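PDB 5IXP: extracellular solute-binding protein family 1 from Kribbella flavida, which probably captures an extracellular solute, perhaps a sugar, and hands it to an ABC transporter for import. Local coordinates for residues Arg355-Arg369 / Ala380-Ala392. Numbering follows the deposited sequence. Where two conformers were deposited one is given.
Sequences RDGEINQVFTEALAR and AWKQALREADKAA
Phe363 and Val362 of helix 356-369 press as neighbouring knobs into the alanine-rich side of helix 380-392. Although the Phe363 CB does not point at that helix, CG anti to the carbonyl carbon (chi1 -81°) swings the ring in. It takes the Ala384 methyl over one face (CH-pi, CB 4.2 Å from the ring centroid), while Ala388 CB comes obliquely within 3.6 Å of Phe363 CE2. At the ring edge Phe363 CE1 approaches CZ3 of the obliquely set Trp381 at 3.6 Å, and Tyr182 also meets this ring. Val362 pushes CG2 between Ala384 and Ala388, 3.7 Å from Ala388 CB. Ala391 turns its methyl toward helix 356-369, CB settling against Glu358 O (4.0 Å) and Ile359 CG1. At the other end Arg369 lays its guanidinium nearly flat on the Gln383 amide, planes 19° apart, with NH2 3.2 Å from CD. Gln375 binds both Arg369 NE and Gln383 OE1, and two waters link Arg369 to Glu387 OE1. Because Gln383 NE2 also donates to Glu387 OE2 (2.8 Å), an alanine here would probably uncover one face of the guanidinium and leave Glu387 freer to turn. With axes 8.6 Å apart at 167°, the pair is the C-terminal antiparallel helical hairpin of a periplasmic-binding-protein-like fold.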
ATOM      1  N   ARG A 355      10.808  -8.108  12.048  1.00 27.44           N
ATOM      2  CA  ARG A 355      10.896  -9.068  10.958  1.00 27.46           C
ATOM      3  C   ARG A 355       9.535  -9.290  10.308  1.00 24.61           C
ATOM      4  O   ARG A 355       9.240 -10.383   9.815  1.00 24.63           O
ATOM      5  CB  ARG A 355      11.502 -10.381  11.457  1.00 30.65           C
ATOM      6  CG  ARG A 355      12.969 -10.237  11.890  1.00 35.77           C
ATOM      7  CD  ARG A 355      13.849 -11.249  11.169  1.00 43.29           C
ATOM      8  NE  ARG A 355      14.540 -10.665  10.030  1.00 56.01           N
ATOM      9  CZ  ARG A 355      15.310 -11.351   9.190  1.00 59.72           C
ATOM     10  NH1 ARG A 355      15.467 -12.660   9.353  1.00 60.74           N
ATOM     11  NH2 ARG A 355      15.909 -10.732   8.169  1.00 61.26           N
ATOM     12  N   ASP A 356       8.712  -8.238  10.268  1.00 22.45           N
ATOM     13  CA  ASP A 356       7.331  -8.389   9.814  1.00 23.26           C
ATOM     14  C   ASP A 356       7.256  -8.888   8.373  1.00 22.09           C
ATOM     15  O   ASP A 356       6.447  -9.769   8.053  1.00 21.56           O
ATOM     16  CB  ASP A 356       6.584  -7.065   9.956  1.00 22.32           C
ATOM     17  CG  ASP A 356       5.121  -7.268  10.286  1.00 26.89           C
ATOM     18  OD1 ASP A 356       4.814  -7.499  11.470  1.00 30.43           O
ATOM     19  OD2 ASP A 356       4.282  -7.215   9.366  1.00 29.51           O
ATOM     20  N   GLY A 357       8.089  -8.341   7.488  1.00 22.32           N
ATOM     21  CA  GLY A 357       8.033  -8.751   6.093  1.00 21.62           C
ATOM     22  C   GLY A 357       8.483 -10.185   5.892  1.00 22.94           C
ATOM     23  O   GLY A 357       7.902 -10.922   5.084  1.00 20.19           O
ATOM     24  N   GLU A 358       9.519 -10.600   6.624  1.00 23.12           N
ATOM     25  CA  GLU A 358      10.013 -11.967   6.518  1.00 25.30           C
ATOM     26  C   GLU A 358       8.991 -12.962   7.046  1.00 23.49           C
ATOM     27  O   GLU A 358       8.822 -14.043   6.472  1.00 22.11           O
ATOM     28  CB  GLU A 358      11.330 -12.108   7.281  1.00 25.74           C
ATOM     29  CG  GLU A 358      12.501 -11.365   6.662  1.00 29.10           C
ATOM     30  CD  GLU A 358      12.538  -9.870   7.000  1.00 36.10           C
ATOM     31  OE1 GLU A 358      11.612  -9.345   7.659  1.00 33.89           O
ATOM     32  OE2 GLU A 358      13.512  -9.213   6.597  1.00 40.21           O
ATOM     33  N   ILE A 359       8.303 -12.617   8.141  1.00 19.48           N
ATOM     34  CA  ILE A 359       7.249 -13.481   8.668  1.00 18.92           C
ATOM     35  C   ILE A 359       6.090 -13.553   7.688  1.00 19.28           C
ATOM     36  O   ILE A 359       5.571 -14.635   7.382  1.00 19.36           O
ATOM     37  CB  ILE A 359       6.775 -12.978  10.045  1.00 20.60           C
ATOM     38  CG1 ILE A 359       7.894 -13.060  11.079  1.00 21.17           C
ATOM     39  CG2 ILE A 359       5.518 -13.735  10.513  1.00 18.39           C
ATOM     40  CD1 ILE A 359       7.540 -12.353  12.393  1.00 21.36           C
ATOM     41  N   ASN A 360       5.645 -12.395   7.198  1.00 20.47           N
ATOM     42  CA  ASN A 360       4.520 -12.390   6.274  1.00 20.35           C
ATOM     43  C   ASN A 360       4.810 -13.224   5.034  1.00 19.25           C
ATOM     44  O   ASN A 360       3.903 -13.865   4.494  1.00 20.16           O
ATOM     45  CB  ASN A 360       4.160 -10.962   5.875  1.00 18.02           C
ATOM     46  CG  ASN A 360       2.853 -10.904   5.129  1.00 19.01           C
ATOM     47  OD1 ASN A 360       1.832 -11.352   5.643  1.00 20.46           O
ATOM     48  ND2 ASN A 360       2.872 -10.359   3.908  1.00 18.60           N
ATOM     49  N   GLN A 361       6.069 -13.241   4.587  0.52 19.04           N
ATOM     50  CA  GLN A 361       6.431 -13.989   3.387  0.52 19.15           C
ATOM     51  C   GLN A 361       6.172 -15.482   3.558  0.52 19.89           C
ATOM     52  O   GLN A 361       5.724 -16.152   2.619  0.52 19.23           O
ATOM     53  CB  GLN A 361       7.900 -13.728   3.042  0.52 21.82           C
ATOM     54  CG  GLN A 361       8.345 -14.317   1.717  0.52 25.48           C
ATOM     55  CD  GLN A 361       9.784 -13.969   1.364  0.52 30.04           C
ATOM     56  OE1 GLN A 361      10.215 -12.819   1.494  0.52 31.44           O
ATOM     57  NE2 GLN A 361      10.535 -14.965   0.915  0.52 33.79           N
ATOM     58  N   VAL A 362       6.441 -16.030   4.745  1.00 21.02           N
ATOM     59  CA  VAL A 362       6.211 -17.461   4.932  1.00 21.00           C
ATOM     60  C   VAL A 362       4.713 -17.753   4.944  1.00 17.92           C
ATOM     61  O   VAL A 362       4.271 -18.784   4.421  1.00 19.23           O
ATOM     62  CB  VAL A 362       6.929 -18.010   6.185  1.00 23.49           C
ATOM     63  CG1 VAL A 362       8.300 -17.371   6.367  1.00 27.79           C
ATOM     64  CG2 VAL A 362       6.085 -17.900   7.439  1.00 25.10           C
ATOM     65  N   PHE A 363       3.899 -16.837   5.491  1.00 16.81           N
ATOM     66  CA  PHE A 363       2.455 -17.055   5.480  1.00 15.10           C
ATOM     67  C   PHE A 363       1.890 -16.954   4.070  1.00 15.11           C
ATOM     68  O   PHE A 363       1.027 -17.753   3.684  1.00 15.27           O
ATOM     69  CB  PHE A 363       1.746 -16.070   6.413  1.00 15.29           C
ATOM     70  CG  PHE A 363       1.790 -16.471   7.860  1.00 19.68           C
ATOM     71  CD1 PHE A 363       0.862 -17.370   8.370  1.00 18.45           C
ATOM     72  CD2 PHE A 363       2.764 -15.961   8.707  1.00 20.31           C
ATOM     73  CE1 PHE A 363       0.895 -17.749   9.699  1.00 22.46           C
ATOM     74  CE2 PHE A 363       2.806 -16.333  10.040  1.00 20.36           C
ATOM     75  CZ  PHE A 363       1.867 -17.231  10.538  1.00 21.39           C
ATOM     76  N   THR A 364       2.358 -15.986   3.278  1.00 15.49           N
ATOM     77  CA  THR A 364       1.799 -15.848   1.940  1.00 16.43           C
ATOM     78  C   THR A 364       2.280 -16.963   1.021  1.00 17.83           C
ATOM     79  O   THR A 364       1.523 -17.412   0.151  1.00 17.82           O
ATOM     80  CB  THR A 364       2.126 -14.475   1.336  1.00 16.55           C
ATOM     81  OG1 THR A 364       3.544 -14.275   1.279  1.00 17.63           O
ATOM     82  CG2 THR A 364       1.483 -13.360   2.159  1.00 16.02           C
ATOM     83  N   GLU A 365       3.520 -17.433   1.202  1.00 17.41           N
ATOM     84  CA  GLU A 365       3.968 -18.598   0.442  1.00 20.23           C
ATOM     85  C   GLU A 365       3.094 -19.800   0.759  1.00 18.51           C
ATOM     86  O   GLU A 365       2.674 -20.530  -0.149  1.00 17.97           O
ATOM     87  CB  GLU A 365       5.443 -18.911   0.737  1.00 19.16           C
ATOM     88  CG  GLU A 365       6.414 -17.911   0.103  1.00 23.37           C
ATOM     89  CD  GLU A 365       7.862 -18.126   0.507  1.00 29.99           C
ATOM     90  OE1 GLU A 365       8.140 -19.042   1.309  1.00 32.31           O
ATOM     91  OE2 GLU A 365       8.730 -17.368   0.020  1.00 31.46           O
ATOM     92  N   ALA A 366       2.784 -20.000   2.042  1.00 17.99           N
ATOM     93  CA  ALA A 366       1.935 -21.119   2.429  1.00 17.15           C
ATOM     94  C   ALA A 366       0.537 -20.973   1.843  1.00 17.77           C
ATOM     95  O   ALA A 366      -0.034 -21.942   1.327  1.00 17.50           O
ATOM     96  CB  ALA A 366       1.879 -21.231   3.954  1.00 16.52           C
ATOM     97  N   LEU A 367      -0.032 -19.768   1.907  1.00 17.06           N
ATOM     98  CA  LEU A 367      -1.373 -19.579   1.373  1.00 15.51           C
ATOM     99  C   LEU A 367      -1.397 -19.793  -0.140  1.00 16.24           C
ATOM    100  O   LEU A 367      -2.356 -20.361  -0.673  1.00 16.30           O
ATOM    101  CB  LEU A 367      -1.899 -18.194   1.749  1.00 14.65           C
ATOM    102  CG  LEU A 367      -3.340 -17.905   1.325  1.00 14.07           C
ATOM    103  CD1 LEU A 367      -4.289 -18.977   1.849  1.00 16.94           C
ATOM    104  CD2 LEU A 367      -3.749 -16.519   1.822  1.00 16.57           C
ATOM    105  N   ALA A 368      -0.338 -19.370  -0.840  1.00 16.85           N
ATOM    106  CA  ALA A 368      -0.263 -19.602  -2.278  1.00 17.75           C
ATOM    107  C   ALA A 368      -0.227 -21.093  -2.593  1.00 18.21           C
ATOM    108  O   ALA A 368      -0.822 -21.539  -3.580  1.00 18.48           O
ATOM    109  CB  ALA A 368       0.962 -18.899  -2.870  1.00 19.17           C
ATOM    110  N   ARG A 369       0.471 -21.882  -1.771  1.00 17.41           N
ATOM    111  CA  ARG A 369       0.491 -23.327  -1.992  1.00 19.58           C
ATOM    112  C   ARG A 369      -0.903 -23.926  -1.844  1.00 19.21           C
ATOM    113  O   ARG A 369      -1.287 -24.813  -2.613  1.00 20.75           O
ATOM    114  CB  ARG A 369       1.481 -24.001  -1.041  1.00 19.17           C
ATOM    115  CG  ARG A 369       2.956 -23.703  -1.366  1.00 18.07           C
ATOM    116  CD  ARG A 369       3.903 -24.609  -0.582  1.00 20.52           C
ATOM    117  NE  ARG A 369       3.738 -24.493   0.869  1.00 20.73           N
ATOM    118  CZ  ARG A 369       4.406 -23.643   1.644  1.00 21.18           C
ATOM    119  NH1 ARG A 369       5.293 -22.797   1.119  1.00 22.12           N
ATOM    120  NH2 ARG A 369       4.183 -23.633   2.954  1.00 20.57           N
ATOM    121  N   ALA A 380      -0.220 -26.629   5.285  1.00 17.65           N
ATOM    122  CA  ALA A 380       0.391 -25.339   4.975  1.00 18.79           C
ATOM    123  C   ALA A 380       0.423 -24.434   6.200  1.00 18.42           C
ATOM    124  O   ALA A 380       1.396 -23.696   6.413  1.00 17.04           O
ATOM    125  CB  ALA A 380      -0.363 -24.673   3.828  1.00 19.11           C
ATOM    126  N   TRP A 381      -0.644 -24.453   7.000  1.00 15.71           N
ATOM    127  CA  TRP A 381      -0.674 -23.610   8.185  1.00 18.01           C
ATOM    128  C   TRP A 381       0.389 -24.043   9.184  1.00 19.01           C
ATOM    129  O   TRP A 381       1.084 -23.195   9.758  1.00 19.18           O
ATOM    130  CB  TRP A 381      -2.068 -23.632   8.818  1.00 21.19           C
ATOM    131  CG  TRP A 381      -2.134 -22.900  10.126  1.00 21.33           C
ATOM    132  CD1 TRP A 381      -2.119 -23.449  11.377  1.00 24.35           C
ATOM    133  CD2 TRP A 381      -2.225 -21.483  10.310  1.00 19.84           C
ATOM    134  NE1 TRP A 381      -2.195 -22.456  12.330  1.00 23.73           N
ATOM    135  CE2 TRP A 381      -2.261 -21.242  11.699  1.00 23.02           C
ATOM    136  CE3 TRP A 381      -2.286 -20.394   9.433  1.00 20.58           C
ATOM    137  CZ2 TRP A 381      -2.345 -19.956  12.234  1.00 20.66           C
ATOM    138  CZ3 TRP A 381      -2.377 -19.118   9.965  1.00 20.09           C
ATOM    139  CH2 TRP A 381      -2.402 -18.910  11.354  1.00 19.93           C
ATOM    140  N   LYS A 382       0.546 -25.359   9.394  1.00 19.79           N
ATOM    141  CA  LYS A 382       1.593 -25.823  10.294  1.00 23.15           C
ATOM    142  C   LYS A 382       2.967 -25.436   9.768  1.00 20.71           C
ATOM    143  O   LYS A 382       3.832 -25.008  10.539  1.00 23.29           O
ATOM    144  CB  LYS A 382       1.504 -27.337  10.498  1.00 24.08           C
ATOM    145  CG  LYS A 382       0.219 -27.802  11.144  1.00 31.86           C
ATOM    146  CD  LYS A 382       0.231 -29.327  11.319  1.00 35.85           C
ATOM    147  CE  LYS A 382      -1.037 -29.836  11.987  1.00 43.99           C
ATOM    148  NZ  LYS A 382      -1.162 -29.355  13.396  1.00 47.98           N
ATOM    149  N   GLN A 383       3.183 -25.566   8.456  1.00 17.86           N
ATOM    150  CA  GLN A 383       4.480 -25.194   7.899  1.00 18.64           C
ATOM    151  C   GLN A 383       4.734 -23.702   8.054  1.00 20.20           C
ATOM    152  O   GLN A 383       5.850 -23.293   8.396  1.00 21.27           O
ATOM    153  CB  GLN A 383       4.584 -25.599   6.426  1.00 17.39           C
ATOM    154  CG  GLN A 383       5.892 -25.148   5.784  1.00 18.87           C
ATOM    155  CD  GLN A 383       6.104 -25.726   4.400  1.00 21.02           C
ATOM    156  OE1 GLN A 383       5.320 -26.551   3.937  1.00 20.63           O
ATOM    157  NE2 GLN A 383       7.178 -25.299   3.732  1.00 20.75           N
ATOM    158  N   ALA A 384       3.711 -22.870   7.814  1.00 18.69           N
ATOM    159  CA  ALA A 384       3.884 -21.432   8.005  1.00 20.27           C
ATOM    160  C   ALA A 384       4.268 -21.115   9.446  1.00 22.02           C
ATOM    161  O   ALA A 384       5.173 -20.308   9.690  1.00 20.80           O
ATOM    162  CB  ALA A 384       2.612 -20.680   7.603  1.00 20.38           C
ATOM    163  N   LEU A 385       3.615 -21.762  10.419  1.00 20.49           N
ATOM    164  CA  LEU A 385       3.948 -21.492  11.817  1.00 24.28           C
ATOM    165  C   LEU A 385       5.391 -21.871  12.120  1.00 25.85           C
ATOM    166  O   LEU A 385       6.109 -21.104  12.775  1.00 25.09           O
ATOM    167  CB  LEU A 385       2.994 -22.226  12.762  1.00 23.09           C
ATOM    168  CG  LEU A 385       1.550 -21.715  12.825  1.00 23.91           C
ATOM    169  CD1 LEU A 385       0.774 -22.390  13.938  1.00 27.11           C
ATOM    170  CD2 LEU A 385       1.490 -20.206  12.994  1.00 26.15           C
ATOM    171  N   ARG A 386       5.835 -23.046  11.651  1.00 23.40           N
ATOM    172  CA  ARG A 386       7.229 -23.446  11.846  1.00 25.09           C
ATOM    173  C   ARG A 386       8.184 -22.426  11.249  1.00 25.26           C
ATOM    174  O   ARG A 386       9.153 -22.009  11.895  1.00 26.37           O
ATOM    175  CB  ARG A 386       7.497 -24.816  11.218  1.00 27.52           C
ATOM    176  CG  ARG A 386       6.984 -26.002  11.993  1.00 32.98           C
ATOM    177  CD  ARG A 386       7.626 -27.310  11.489  1.00 35.80           C
ATOM    178  NE  ARG A 386       7.511 -27.480  10.039  1.00 35.07           N
ATOM    179  CZ  ARG A 386       6.442 -27.992   9.433  1.00 37.17           C
ATOM    180  NH1 ARG A 386       5.390 -28.367  10.152  1.00 37.86           N
ATOM    181  NH2 ARG A 386       6.416 -28.121   8.111  1.00 33.36           N
ATOM    182  N   GLU A 387       7.938 -22.030  10.000  1.00 21.20           N
ATOM    183  CA  GLU A 387       8.854 -21.127   9.319  1.00 20.81           C
ATOM    184  C   GLU A 387       8.793 -19.722   9.895  1.00 23.83           C
ATOM    185  O   GLU A 387       9.820 -19.034   9.945  1.00 25.91           O
ATOM    186  CB  GLU A 387       8.550 -21.129   7.826  1.00 20.41           C
ATOM    187  CG  GLU A 387       8.730 -22.517   7.226  1.00 25.17           C
ATOM    188  CD  GLU A 387       8.516 -22.560   5.733  1.00 28.58           C
ATOM    189  OE1 GLU A 387       7.981 -21.586   5.167  1.00 33.01           O
ATOM    190  OE2 GLU A 387       8.888 -23.579   5.124  1.00 29.04           O
ATOM    191  N   ALA A 388       7.613 -19.284  10.343  1.00 22.16           N
ATOM    192  CA  ALA A 388       7.489 -17.956  10.935  1.00 22.80           C
ATOM    193  C   ALA A 388       8.260 -17.863  12.244  1.00 25.24           C
ATOM    194  O   ALA A 388       8.851 -16.821  12.551  1.00 26.01           O
ATOM    195  CB  ALA A 388       6.016 -17.608  11.155  1.00 20.82           C
ATOM    196  N   ASP A 389       8.255 -18.937  13.033  1.00 28.01           N
ATOM    197  CA  ASP A 389       9.029 -18.937  14.266  1.00 31.66           C
ATOM    198  C   ASP A 389      10.506 -18.720  13.971  1.00 32.79           C
ATOM    199  O   ASP A 389      11.170 -17.915  14.635  1.00 31.11           O
ATOM    200  CB  ASP A 389       8.812 -20.249  15.013  1.00 37.65           C
ATOM    201  CG  ASP A 389       8.808 -20.065  16.502  1.00 47.50           C
ATOM    202  OD1 ASP A 389       9.770 -20.513  17.159  1.00 52.70           O
ATOM    203  OD2 ASP A 389       7.841 -19.461  17.014  1.00 51.18           O
ATOM    204  N   LYS A 390      11.027 -19.410  12.951  1.00 29.36           N
ATOM    205  CA  LYS A 390      12.413 -19.217  12.550  1.00 31.34           C
ATOM    206  C   LYS A 390      12.629 -17.810  12.010  1.00 30.55           C
ATOM    207  O   LYS A 390      13.605 -17.142  12.369  1.00 33.78           O
ATOM    208  CB  LYS A 390      12.811 -20.268  11.510  1.00 31.23           C
ATOM    209  N   ALA A 391      11.718 -17.340  11.149  1.00 28.20           N
ATOM    210  CA  ALA A 391      11.839 -15.994  10.594  1.00 28.23           C
ATOM    211  C   ALA A 391      11.865 -14.939  11.691  1.00 31.40           C
ATOM    212  O   ALA A 391      12.660 -13.991  11.634  1.00 34.80           O
ATOM    213  CB  ALA A 391      10.690 -15.717   9.623  1.00 28.35           C
ATOM    214  N   ALA A 392      11.003 -15.080  12.699  1.00 28.59           N
ATOM    215  CA  ALA A 392      10.982 -14.140  13.808  1.00 31.58           C
ATOM    216  C   ALA A 392      12.244 -14.209  14.651  1.00 37.98           C
ATOM    217  O   ALA A 392      12.501 -13.273  15.415  1.00 39.44           O
ATOM    218  CB  ALA A 392       9.759 -14.396  14.690  1.00 29.53           C
TER
HETATM  219  O   HOH W   1       5.383 -21.438   4.496  1.00 25.02           O
HETATM  220  O   HOH W   2       7.634 -21.561   2.376  1.00 32.55           O